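Local atomic coordinates of EmGH1 (Erythrobacter marinus, PDB entry 5Z87), a protein that probably hydrolyses beta-linked glucosides, such as cellobiose, as a glycoside hydrolase of family 3. Residues A[190-195]-A[450-455]; A[130-135]-A[143-148]; A[578-583]-A[600-605]; A[483-488]-A[533-538]. All coordinates share one frame; numbering follows the deposited sequence.

Contact 1: A[190-195]-A[450-455]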
loop_
_atom_site.group_PDB
_atom_site.type_symbol
_atom_site.label_atom_id
_atom_site.label_comp_id
_atom_site.label_asym_id
_atom_site.label_seq_id
_atom_site.Cartn_x
_atom_site.Cartn_y
_atom_site.Cartn_z
ATOM N N TRP A 190 5.003 5.251 9.136
ATOM C CA TRP A 190 4.069 5.710 10.157
ATOM C C TRP A 190 4.798 6.256 11.381
ATOM O O TRP A 190 5.598 5.551 12.007
ATOM C CB TRP A 190 3.177 4.539 10.554
ATOM C CG TRP A 190 1.940 4.901 11.334
ATOM C CD1 TRP A 190 1.169 6.023 11.206
ATOM C CD2 TRP A 190 1.333 4.106 12.351
ATOM N NE1 TRP A 190 0.111 5.964 12.089
ATOM C CE2 TRP A 190 0.190 4.790 12.792
ATOM C CE3 TRP A 190 1.644 2.867 12.927
ATOM C CZ2 TRP A 190 -0.640 4.281 13.789
ATOM C CZ3 TRP A 190 0.819 2.368 13.912
ATOM C CH2 TRP A 190 -0.314 3.066 14.322
ATOM N N GLY A 191 4.509 7.513 11.723
ATOM C CA GLY A 191 5.135 8.159 12.867
ATOM C C GLY A 191 4.855 7.491 14.205
ATOM O O GLY A 191 5.569 7.772 15.174
ATOM N N ARG A 192 3.864 6.600 14.275
ATOM C CA ARG A 192 3.519 5.909 15.506
ATOM C C ARG A 192 4.064 4.494 15.563
ATOM O O ARG A 192 3.715 3.748 16.490
ATOM C CB ARG A 192 1.999 5.889 15.704
ATOM C CG ARG A 192 1.376 7.283 15.688
ATOM C CD ARG A 192 -0.065 7.260 16.149
ATOM N NE ARG A 192 -0.151 7.071 17.590
ATOM C CZ ARG A 192 -1.254 7.235 18.313
ATOM N NH1 ARG A 192 -2.379 7.595 17.720
ATOM N NH2 ARG A 192 -1.226 7.040 19.638
ATOM N N SER A 193 4.904 4.105 14.595
ATOM C CA SER A 193 5.486 2.764 14.592
ATOM C C SER A 193 6.057 2.369 15.959
ATOM O O SER A 193 5.858 1.236 16.420
ATOM C CB SER A 193 6.577 2.668 13.522
ATOM O OG SER A 193 6.057 2.917 12.226
ATOM N N GLU A 194 6.772 3.288 16.620
ATOM C CA GLU A 194 7.464 2.936 17.862
ATOM C C GLU A 194 6.510 2.493 18.970
ATOM O O GLU A 194 6.938 1.793 19.897
ATOM C CB GLU A 194 8.275 4.128 18.343
ATOM C CG GLU A 194 7.384 5.287 18.763
ATOM C CD GLU A 194 8.165 6.549 19.044
ATOM O OE1 GLU A 194 8.450 6.835 20.224
ATOM O OE2 GLU A 194 8.500 7.249 18.076
ATOM N N GLU A 195 5.233 2.882 18.899
ATOM C CA GLU A 195 4.274 2.490 19.921
ATOM C C GLU A 195 3.854 1.034 19.821
ATOM O O GLU A 195 3.210 0.538 20.760
ATOM C CB GLU A 195 3.016 3.343 19.840
ATOM C CG GLU A 195 3.257 4.812 19.812
ATOM C CD GLU A 195 1.941 5.561 19.813
ATOM O OE1 GLU A 195 1.941 6.757 19.434
ATOM O OE2 GLU A 195 0.911 4.925 20.172
ATOM N N GLY A 450 11.002 8.681 23.682
ATOM C CA GLY A 450 9.960 8.378 22.725
ATOM C C GLY A 450 8.661 9.083 23.049
ATOM O O GLY A 450 8.503 9.740 24.086
ATOM N N GLY A 451 7.712 8.934 22.123
ATOM C CA GLY A 451 6.389 9.482 22.335
ATOM C C GLY A 451 5.759 8.954 23.610
ATOM O O GLY A 451 6.132 7.905 24.142
ATOM N N TYR A 452 4.814 9.729 24.129
ATOM C CA TYR A 452 4.053 9.322 25.306
ATOM C C TYR A 452 4.959 9.188 26.535
ATOM O O TYR A 452 4.858 8.238 27.309
ATOM C CB TYR A 452 3.259 8.041 25.005
ATOM C CG TYR A 452 2.041 8.391 24.173
ATOM C CD1 TYR A 452 2.097 8.438 22.782
ATOM C CD2 TYR A 452 0.854 8.752 24.788
ATOM C CE1 TYR A 452 0.986 8.808 22.040
ATOM C CE2 TYR A 452 -0.252 9.113 24.064
ATOM C CZ TYR A 452 -0.188 9.146 22.698
ATOM O OH TYR A 452 -1.307 9.539 22.016
ATOM N N SER A 453 5.855 10.159 26.711
ATOM C CA SER A 453 6.780 10.260 27.830
ATOM C C SER A 453 6.638 11.627 28.487
ATOM O O SER A 453 6.319 12.613 27.814
ATOM C CB SER A 453 8.243 10.066 27.387
ATOM O OG SER A 453 8.426 8.870 26.654
ATOM N N PRO A 454 6.883 11.715 29.796
ATOM C CA PRO A 454 6.806 13.017 30.479
ATOM C C PRO A 454 7.952 13.934 30.072
ATOM O O PRO A 454 9.111 13.517 30.000
ATOM C CB PRO A 454 6.901 12.651 31.968
ATOM C CG PRO A 454 7.070 11.162 32.044
ATOM C CD PRO A 454 7.398 10.659 30.671
ATOM N N LYS A 455 7.619 15.194 29.817
ATOM C CA LYS A 455 8.586 16.204 29.426
ATOM C C LYS A 455 8.855 17.182 30.571
ATOM O O LYS A 455 7.918 17.620 31.247
ATOM C CB LYS A 455 8.107 16.982 28.199
ATOM C CG LYS A 455 8.160 16.174 26.910
ATOM C CD LYS A 455 7.282 16.803 25.858
ATOM C CE LYS A 455 7.522 16.195 24.485
ATOM N NZ LYS A 455 6.433 16.565 23.524
#
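Glu194 and Gly450 face each other with their CA atoms 7.7 Å apart, and Glu195 and Gly451 are spaced alike. Side chains therefore bridge the two loops. Residues 190-193 make a type I beta turn, and 193-195 form a short 3-10 segment. The Glu194 chain is extended beyond CG and carries its carboxylate across the gap. Glu194 OE1 accepts Gly451 N at 2.9 Å (N-H...O 154°), with the donor above the carboxylate plane. OE1 also accepts Gln145 NE2, so two donors grip it.

Glu195 and Arg192 form a side-on salt bridge within their own segment. Arg192 NE reaches Glu195 OE1 at 2.8 Å, and Arg192 NH2 reaches Glu195 OE2 at 3.1 Å. Glu195 OE1 also lies 3.5 Å from Tyr452 CE1, with the carboxylate steep to the ring (69°). The guanidinium and Tyr452 ring planes are 7° apart, but the groups meet obliquely and are not stacked. Tyr452 OH hydrogen-bonds Glu541 OE1. Arg192 and Tyr452 line the pocket that holds dithiothreitol, probably from the crystallisation liquor, and Arg192 NH2 hydrogen-bonds it. Glu195 and Tyr238 thus set the guanidinium's rotation, and the C-terminal domain loop helps wall the pocket.

Contact 2: A[130-135]-A[143-148]; sequences ECLHGL and FPQAMA
His133 and Phe143 bring their loops together, with CA atoms 5.3 Å apart and a backbone bond from Phe143 N to His133 O of 2.9 Å. Both segments belong to the TIM-barrel-type N-terminal domain. Residues 130-135 follow barrel strand 126-129. The other segment, 143-148, includes the start of helix 146-150. The backbone bond is bent, with an N-H...O angle of 134°.

His133 adds a side-chain contact. Its CG sits between the backbone N and the carbonyl carbon (chi1 60°), which turns the ring toward the other loop. From there His133 ND1 makes a weak bond to Phe143 O at 3.0 Å. NE2 is taken by Gly451 O of the C-terminal domain. The imidazole is thus held mainly at NE2, with a weaker hold at ND1.

Phe143 turns the edge of its ring to His133 O and to Gly134 CA, with Phe143 CD2 3.9 Å from Gly134 CA. Its side chain also packs on helices 155-171 and 403-416. Leu132 CD1 touches Ala146 CB at 4.3 Å, a plain apolar contact.

Gln145 occupies the N-cap position of the helix. Its chain bends at chi2 and brings the amide back to the first loop, with the amide plane 81° from the His133 ring. NE2 donates to Gly451 O as well as to Glu194. Gln145 OE1 lies 3.1 Å from His133 CD2 and 3.3 Å from Leu132 CD2. That same Gln145 OE1 accepts Ala146 N at 2.8 Å, on a lone pair in the carbonyl plane.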
loop_
_atom_site.group_PDB
_atom_site.type_symbol
_atom_site.label_atom_id
_atom_site.label_comp_id
_atom_site.label_asym_id
_atom_site.label_seq_id
_atom_site.Cartn_x
_atom_site.Cartn_y
_atom_site.Cartn_z
ATOM N N GLU A 130 -1.966 7.578 30.294
ATOM C CA GLU A 130 -1.247 6.835 29.263
ATOM C C GLU A 130 -0.134 6.035 29.920
ATOM O O GLU A 130 0.587 6.561 30.769
ATOM C CB GLU A 130 -0.654 7.763 28.200
ATOM C CG GLU A 130 -1.648 8.682 27.550
ATOM C CD GLU A 130 -2.507 7.988 26.501
ATOM O OE1 GLU A 130 -3.389 8.668 25.928
ATOM O OE2 GLU A 130 -2.301 6.779 26.249
ATOM N N CYS A 131 0.001 4.771 29.524
ATOM C CA CYS A 131 0.971 3.837 30.087
ATOM C C CYS A 131 1.689 3.064 28.988
ATOM O O CYS A 131 1.862 1.853 29.081
ATOM C CB CYS A 131 0.290 2.854 31.031
ATOM S SG CYS A 131 -0.358 3.621 32.545
ATOM N N LEU A 132 2.131 3.757 27.935
ATOM C CA LEU A 132 2.707 3.073 26.773
ATOM C C LEU A 132 3.965 2.297 27.146
ATOM O O LEU A 132 4.121 1.129 26.780
ATOM C CB LEU A 132 3.022 4.089 25.672
ATOM C CG LEU A 132 3.598 3.555 24.355
ATOM C CD1 LEU A 132 2.658 2.580 23.671
ATOM C CD2 LEU A 132 3.908 4.713 23.435
ATOM N N HIS A 133 4.878 2.938 27.868
ATOM C CA HIS A 133 6.152 2.343 28.260
ATOM C C HIS A 133 6.495 2.837 29.659
ATOM O O HIS A 133 7.600 3.309 29.934
ATOM C CB HIS A 133 7.244 2.688 27.245
ATOM C CG HIS A 133 7.485 4.157 27.107
ATOM N ND1 HIS A 133 8.418 4.832 27.866
ATOM C CD2 HIS A 133 6.879 5.091 26.338
ATOM C CE1 HIS A 133 8.393 6.115 27.552
ATOM N NE2 HIS A 133 7.463 6.300 26.633
ATOM N N GLY A 134 5.523 2.717 30.555
ATOM C CA GLY A 134 5.512 3.402 31.830
ATOM C C GLY A 134 4.437 4.476 31.868
ATOM O O GLY A 134 3.864 4.874 30.854
ATOM N N LEU A 135 4.172 4.951 33.073
ATOM C CA LEU A 135 3.142 5.961 33.254
ATOM C C LEU A 135 3.595 7.311 32.705
ATOM O O LEU A 135 4.653 7.820 33.077
ATOM C CB LEU A 135 2.802 6.082 34.734
ATOM C CG LEU A 135 1.981 7.289 35.142
ATOM C CD1 LEU A 135 0.553 7.185 34.619
ATOM C CD2 LEU A 135 2.027 7.347 36.657
ATOM N N PHE A 143 10.307 3.252 31.039
ATOM C CA PHE A 143 10.899 2.046 30.488
ATOM C C PHE A 143 11.258 2.244 29.010
ATOM O O PHE A 143 10.957 3.284 28.407
ATOM C CB PHE A 143 9.931 0.896 30.725
ATOM C CG PHE A 143 9.695 0.618 32.178
ATOM C CD1 PHE A 143 10.583 -0.176 32.896
ATOM C CD2 PHE A 143 8.601 1.166 32.839
ATOM C CE1 PHE A 143 10.375 -0.432 34.253
ATOM C CE2 PHE A 143 8.382 0.912 34.193
ATOM C CZ PHE A 143 9.266 0.114 34.900
ATOM N N PRO A 144 11.964 1.289 28.388
ATOM C CA PRO A 144 12.220 1.425 26.948
ATOM C C PRO A 144 10.897 1.482 26.193
ATOM O O PRO A 144 9.889 0.916 26.619
ATOM C CB PRO A 144 13.019 0.163 26.599
ATOM C CG PRO A 144 13.618 -0.289 27.891
ATOM C CD PRO A 144 12.609 0.082 28.939
ATOM N N GLN A 145 10.904 2.197 25.076
ATOM C CA GLN A 145 9.719 2.319 24.242
ATOM C C GLN A 145 9.206 0.934 23.830
ATOM O O GLN A 145 9.914 -0.073 23.915
ATOM C CB GLN A 145 10.036 3.191 23.026
ATOM C CG GLN A 145 8.860 3.509 22.105
ATOM C CD GLN A 145 7.692 4.170 22.832
ATOM O OE1 GLN A 145 7.003 3.541 23.644
ATOM N NE2 GLN A 145 7.450 5.432 22.517
ATOM N N ALA A 146 7.944 0.886 23.399
ATOM C CA ALA A 146 7.295 -0.401 23.149
ATOM C C ALA A 146 8.038 -1.222 22.080
ATOM O O ALA A 146 8.294 -2.420 22.263
ATOM C CB ALA A 146 5.829 -0.166 22.768
ATOM N N MET A 147 8.419 -0.593 20.966
ATOM C CA MET A 147 9.147 -1.339 19.934
ATOM C C MET A 147 10.513 -1.803 20.432
ATOM O O MET A 147 10.949 -2.914 20.108
ATOM C CB MET A 147 9.316 -0.500 18.667
ATOM C CG MET A 147 9.916 -1.306 17.502
ATOM S SD MET A 147 9.488 -0.566 15.924
ATOM C CE MET A 147 7.880 -1.290 15.590
ATOM N N ALA A 148 11.202 -0.974 21.220
ATOM C CA ALA A 148 12.448 -1.418 21.844
ATOM C C ALA A 148 12.220 -2.668 22.681
ATOM O O ALA A 148 12.933 -3.671 22.539
ATOM C CB ALA A 148 13.036 -0.300 22.709
#

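Contact 3: A[578-583]-A[600-605]; sequences VLIHGR and AFYPGE
A beta-alpha-beta unit of the C-terminal domain, strand 574-580, helix 588-593 and strand 596-601, brings its two strands side by side here, Leu579 and His581 meeting Ala600 and Phe601. The strands run parallel. Ala600 N donates to Leu579 O at 2.8 Å, and His581 N donates to Phe601 O at 2.8 Å with an N-H...O angle of 161°.

At the strand ends aromatic groups join in. His581 CB points away, but CG sits between its backbone N and carbonyl carbon (chi1 57°), which brings the ring back to Phe601. His581 CE1 lies over one face of that ring, near its rim and 3.4 Å from Phe601 CE1. The ring planes are 36° apart. In return Phe601 CA makes a CH-pi contact over the His581 face, 4.0 Å from its centroid. His581 O sits 3.3 Å above the plane of the Tyr602 ring, over its centre. Ile580 CG2 comes to the edge of the same ring, 3.8 Å from Tyr602 CD1.

His581 ND1 donates in the ring plane to Arg583 O at 2.7 Å, and NE2 bonds to Asp599 OD1. Two acceptors thus fix the rotation of the imidazole. They would probably also stabilise positive charge on it.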
loop_
_atom_site.group_PDB
_atom_site.type_symbol
_atom_site.label_atom_id
_atom_site.label_comp_id
_atom_site.label_asym_id
_atom_site.label_seq_id
_atom_site.Cartn_x
_atom_site.Cartn_y
_atom_site.Cartn_z
ATOM N N VAL A 578 25.641 3.582 17.419
ATOM C CA VAL A 578 24.476 3.251 18.242
ATOM C C VAL A 578 23.273 4.005 17.674
ATOM O O VAL A 578 23.295 5.240 17.580
ATOM C CB VAL A 578 24.696 3.619 19.719
ATOM C CG1 VAL A 578 23.546 3.088 20.583
ATOM C CG2 VAL A 578 26.015 3.066 20.209
ATOM N N LEU A 579 22.221 3.276 17.308
ATOM C CA LEU A 579 21.035 3.899 16.724
ATOM C C LEU A 579 19.981 4.145 17.803
ATOM O O LEU A 579 19.580 3.222 18.523
ATOM C CB LEU A 579 20.457 3.038 15.598
ATOM C CG LEU A 579 21.327 2.863 14.353
ATOM C CD1 LEU A 579 20.738 1.823 13.443
ATOM C CD2 LEU A 579 21.463 4.160 13.617
ATOM N N ILE A 580 19.528 5.391 17.890
ATOM C CA ILE A 580 18.510 5.824 18.835
ATOM C C ILE A 580 17.457 6.553 18.022
ATOM O O ILE A 580 17.787 7.498 17.290
ATOM C CB ILE A 580 19.100 6.730 19.936
ATOM C CG1 ILE A 580 20.151 5.947 20.733
ATOM C CG2 ILE A 580 18.006 7.284 20.864
ATOM C CD1 ILE A 580 21.057 6.827 21.607
ATOM N N HIS A 581 16.201 6.110 18.129
ATOM C CA HIS A 581 15.168 6.457 17.144
ATOM C C HIS A 581 13.832 5.813 17.520
ATOM O O HIS A 581 13.780 4.846 18.286
ATOM C CB HIS A 581 15.566 5.984 15.741
ATOM C CG HIS A 581 15.843 4.513 15.670
ATOM N ND1 HIS A 581 15.008 3.623 15.023
ATOM C CD2 HIS A 581 16.860 3.770 16.173
ATOM C CE1 HIS A 581 15.506 2.402 15.117
ATOM N NE2 HIS A 581 16.622 2.461 15.820
ATOM N N GLY A 582 12.755 6.344 16.933
ATOM C CA GLY A 582 11.428 5.769 17.087
ATOM C C GLY A 582 11.062 4.690 16.074
ATOM O O GLY A 582 11.093 3.501 16.394
ATOM N N ARG A 583 10.708 5.085 14.858
ATOM C CA ARG A 583 10.335 4.115 13.821
ATOM C C ARG A 583 11.520 3.232 13.427
ATOM O O ARG A 583 12.680 3.619 13.590
ATOM C CB ARG A 583 9.835 4.839 12.581
ATOM C CG ARG A 583 10.910 5.742 11.980
ATOM C CD ARG A 583 10.576 6.177 10.564
ATOM N NE ARG A 583 9.252 6.791 10.483
ATOM C CZ ARG A 583 8.997 8.047 10.830
ATOM N NH1 ARG A 583 9.982 8.825 11.278
ATOM N NH2 ARG A 583 7.761 8.526 10.718
ATOM N N ALA A 600 19.203 0.594 19.355
ATOM C CA ALA A 600 18.647 0.729 20.693
ATOM C C ALA A 600 17.218 1.237 20.685
ATOM O O ALA A 600 16.589 1.282 21.748
ATOM C CB ALA A 600 19.523 1.667 21.543
ATOM N N PHE A 601 16.699 1.607 19.514
ATOM C CA PHE A 601 15.403 2.254 19.413
ATOM C C PHE A 601 15.340 3.407 20.419
ATOM O O PHE A 601 16.097 4.376 20.286
ATOM C CB PHE A 601 14.299 1.194 19.567
ATOM C CG PHE A 601 14.043 0.434 18.276
ATOM C CD1 PHE A 601 13.225 0.980 17.286
ATOM C CD2 PHE A 601 14.682 -0.769 18.015
ATOM C CE1 PHE A 601 13.006 0.311 16.089
ATOM C CE2 PHE A 601 14.478 -1.445 16.815
ATOM C CZ PHE A 601 13.628 -0.908 15.850
ATOM N N TYR A 602 14.460 3.343 21.409
ATOM C CA TYR A 602 14.514 4.283 22.531
ATOM C C TYR A 602 14.707 3.429 23.764
ATOM O O TYR A 602 13.793 2.672 24.127
ATOM C CB TYR A 602 13.256 5.138 22.645
ATOM C CG TYR A 602 13.121 6.189 21.566
ATOM C CD1 TYR A 602 14.214 6.941 21.155
ATOM C CD2 TYR A 602 11.902 6.418 20.940
ATOM C CE1 TYR A 602 14.094 7.912 20.172
ATOM C CE2 TYR A 602 11.767 7.390 19.972
ATOM C CZ TYR A 602 12.872 8.134 19.582
ATOM O OH TYR A 602 12.753 9.102 18.606
ATOM N N PRO A 603 15.882 3.460 24.399
ATOM C CA PRO A 603 16.207 2.432 25.395
ATOM C C PRO A 603 15.790 2.774 26.825
ATOM O O PRO A 603 16.216 2.110 27.775
ATOM C CB PRO A 603 17.729 2.307 25.255
ATOM C CG PRO A 603 18.159 3.663 24.845
ATOM C CD PRO A 603 17.057 4.267 24.032
ATOM N N GLY A 604 14.926 3.763 27.003
ATOM C CA GLY A 604 14.406 4.023 28.331
ATOM C C GLY A 604 15.359 4.862 29.164
ATOM O O GLY A 604 16.393 5.335 28.697
ATOM N N GLU A 605 15.000 5.048 30.441
ATOM C CA GLU A 605 15.691 6.057 31.234
ATOM C C GLU A 605 17.035 5.569 31.766
ATOM O O GLU A 605 17.895 6.391 32.088
ATOM C CB GLU A 605 14.792 6.538 32.374
ATOM C CG GLU A 605 14.413 5.469 33.369
ATOM C CD GLU A 605 13.944 6.063 34.686
ATOM O OE1 GLU A 605 12.842 6.665 34.721
ATOM O OE2 GLU A 605 14.692 5.947 35.681
#

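Contact 4: A[483-488]-A[533-538]; sequences CAITAG and GGNEST
Asn535 CG stands between its own backbone N and carbonyl carbon (chi1 61°), and Thr486 OG1 takes the same position on its residue (chi1 37°). These torsions point the amide and the hydroxyl at each other. Asn535 ND2 donates to Thr486 OG1 at 2.9 Å, with an N-H...O angle of 142° and the hydroxyl oxygen slightly out of the amide plane. Thr486 OG1 is also bonded to Asp489 OD2.

The other end of the amide shapes its own loop. Asn535 OD1 accepts Ser537 N at 2.8 Å, which closes an Asx turn, and Thr538 N at 3.1 Å. Thr538 OG1 answers by accepting Asn535 N at 3.0 Å. The amide is held at both ends, which probably fixes its orientation.

Apolar groups flank this polar centre. Ile485 CG2 meets Thr538 CG2 at 3.6 Å, the two side chains crossing at about a right angle. The far end of the same residue, Ile485 CD1, lies 3.9 Å from Gly534 CA. Thr486 CG2 packs on Ser537 CB at 3.8 Å.

Phe653 of the second subunit packs on Thr486 and Thr538. Within the chain, the contact joins the loop after edge strand 476-480 to the loop after strand 527-533. Ile485 rests on Gln561 of helix 561-569, and Gly534 bonds through its backbone to Ile580 of strand 574-580.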
loop_
_atom_site.group_PDB
_atom_site.type_symbol
_atom_site.label_atom_id
_atom_site.label_comp_id
_atom_site.label_asym_id
_atom_site.label_seq_id
_atom_site.Cartn_x
_atom_site.Cartn_y
_atom_site.Cartn_z
ATOM N N CYS A 483 26.345 16.609 14.592
ATOM C CA CYS A 483 25.342 17.344 13.830
ATOM C C CYS A 483 24.043 17.341 14.625
ATOM O O CYS A 483 23.878 16.577 15.582
ATOM C CB CYS A 483 25.120 16.744 12.436
ATOM S SG CYS A 483 24.311 15.104 12.464
ATOM N N ALA A 484 23.129 18.214 14.220
ATOM C CA ALA A 484 21.790 18.284 14.784
ATOM C C ALA A 484 20.794 17.687 13.798
ATOM O O ALA A 484 20.961 17.802 12.580
ATOM C CB ALA A 484 21.395 19.732 15.110
ATOM N N ILE A 485 19.759 17.038 14.337
ATOM C CA ILE A 485 18.647 16.542 13.529
ATOM C C ILE A 485 17.624 17.661 13.392
ATOM O O ILE A 485 17.290 18.102 12.283
ATOM C CB ILE A 485 18.027 15.278 14.155
ATOM C CG1 ILE A 485 19.013 14.107 14.070
ATOM C CG2 ILE A 485 16.691 14.944 13.497
ATOM C CD1 ILE A 485 18.610 12.891 14.876
ATOM N N THR A 486 17.145 18.150 14.525
ATOM C CA THR A 486 16.200 19.252 14.560
ATOM C C THR A 486 16.870 20.475 15.173
ATOM O O THR A 486 17.721 20.357 16.058
ATOM C CB THR A 486 14.952 18.858 15.347
ATOM O OG1 THR A 486 15.334 18.025 16.452
ATOM C CG2 THR A 486 14.018 18.072 14.440
ATOM N N ALA A 487 16.504 21.652 14.670
ATOM C CA ALA A 487 17.146 22.878 15.122
ATOM C C ALA A 487 16.702 23.222 16.537
ATOM O O ALA A 487 15.530 23.072 16.895
ATOM C CB ALA A 487 16.836 24.027 14.170
ATOM N N GLY A 488 17.659 23.671 17.348
ATOM C CA GLY A 488 17.413 23.928 18.747
ATOM C C GLY A 488 17.468 22.705 19.635
ATOM O O GLY A 488 17.296 22.837 20.854
ATOM N N GLY A 533 20.334 8.482 14.508
ATOM C CA GLY A 533 19.031 7.882 14.287
ATOM C C GLY A 533 17.972 8.905 13.946
ATOM O O GLY A 533 18.024 9.553 12.890
ATOM N N GLY A 534 16.998 9.055 14.840
ATOM C CA GLY A 534 15.954 10.048 14.699
ATOM C C GLY A 534 15.552 10.479 16.090
ATOM O O GLY A 534 16.109 10.004 17.076
ATOM N N ASN A 535 14.587 11.389 16.183
ATOM C CA ASN A 535 14.131 11.799 17.508
ATOM C C ASN A 535 12.610 11.898 17.499
ATOM O O ASN A 535 11.938 11.551 16.517
ATOM C CB ASN A 535 14.810 13.105 17.963
ATOM C CG ASN A 535 14.518 14.279 17.051
ATOM O OD1 ASN A 535 13.474 14.338 16.399
ATOM N ND2 ASN A 535 15.443 15.231 17.005
ATOM N N GLU A 536 12.084 12.392 18.616
ATOM C CA GLU A 536 10.657 12.499 18.869
ATOM C C GLU A 536 9.995 13.562 18.012
ATOM O O GLU A 536 8.769 13.679 18.049
ATOM C CB GLU A 536 10.435 12.775 20.363
ATOM C CG GLU A 536 10.802 11.587 21.273
ATOM C CD GLU A 536 12.301 11.470 21.603
ATOM O OE1 GLU A 536 12.655 10.564 22.395
ATOM O OE2 GLU A 536 13.124 12.263 21.077
ATOM N N SER A 537 10.765 14.322 17.233
ATOM C CA SER A 537 10.195 15.197 16.216
ATOM C C SER A 537 10.172 14.571 14.819
ATOM O O SER A 537 9.319 14.943 14.009
ATOM C CB SER A 537 10.966 16.521 16.154
ATOM O OG SER A 537 10.562 17.393 17.183
ATOM N N THR A 538 11.068 13.630 14.503
ATOM C CA THR A 538 11.055 13.051 13.159
ATOM C C THR A 538 10.172 11.811 13.056
ATOM O O THR A 538 9.697 11.495 11.958
ATOM C CB THR A 538 12.482 12.744 12.683
ATOM O OG1 THR A 538 13.131 11.825 13.566
ATOM C CG2 THR A 538 13.299 14.043 12.632
#

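All four contacts are largely buried, but contact 2 lies nearest the centre of the chain and contact 4 farthest, beside the second subunit. Contact 1 joins the N-terminal and C-terminal family 3 domains. Contact 2 stays in the first, contacts 3 and 4 in the second. Backbone bonding of Glu194 O with Met147 N ties contact 1 to contact 2, and Gly450 N with Glu536 OE1 ties it to contact 4. Contact 3 reaches contact 2 through Gln145 N and Tyr602 O, and contact 4 through Arg583 NH1 and Thr538 O. Carboxylates and a guanidinium shape contact 1, but its bond across is to a backbone N-H. Contact 2 rests on a backbone bond and a weak histidine bond, contact 3 on strand bonds and aromatic rings, contact 4 on a side-chain amide.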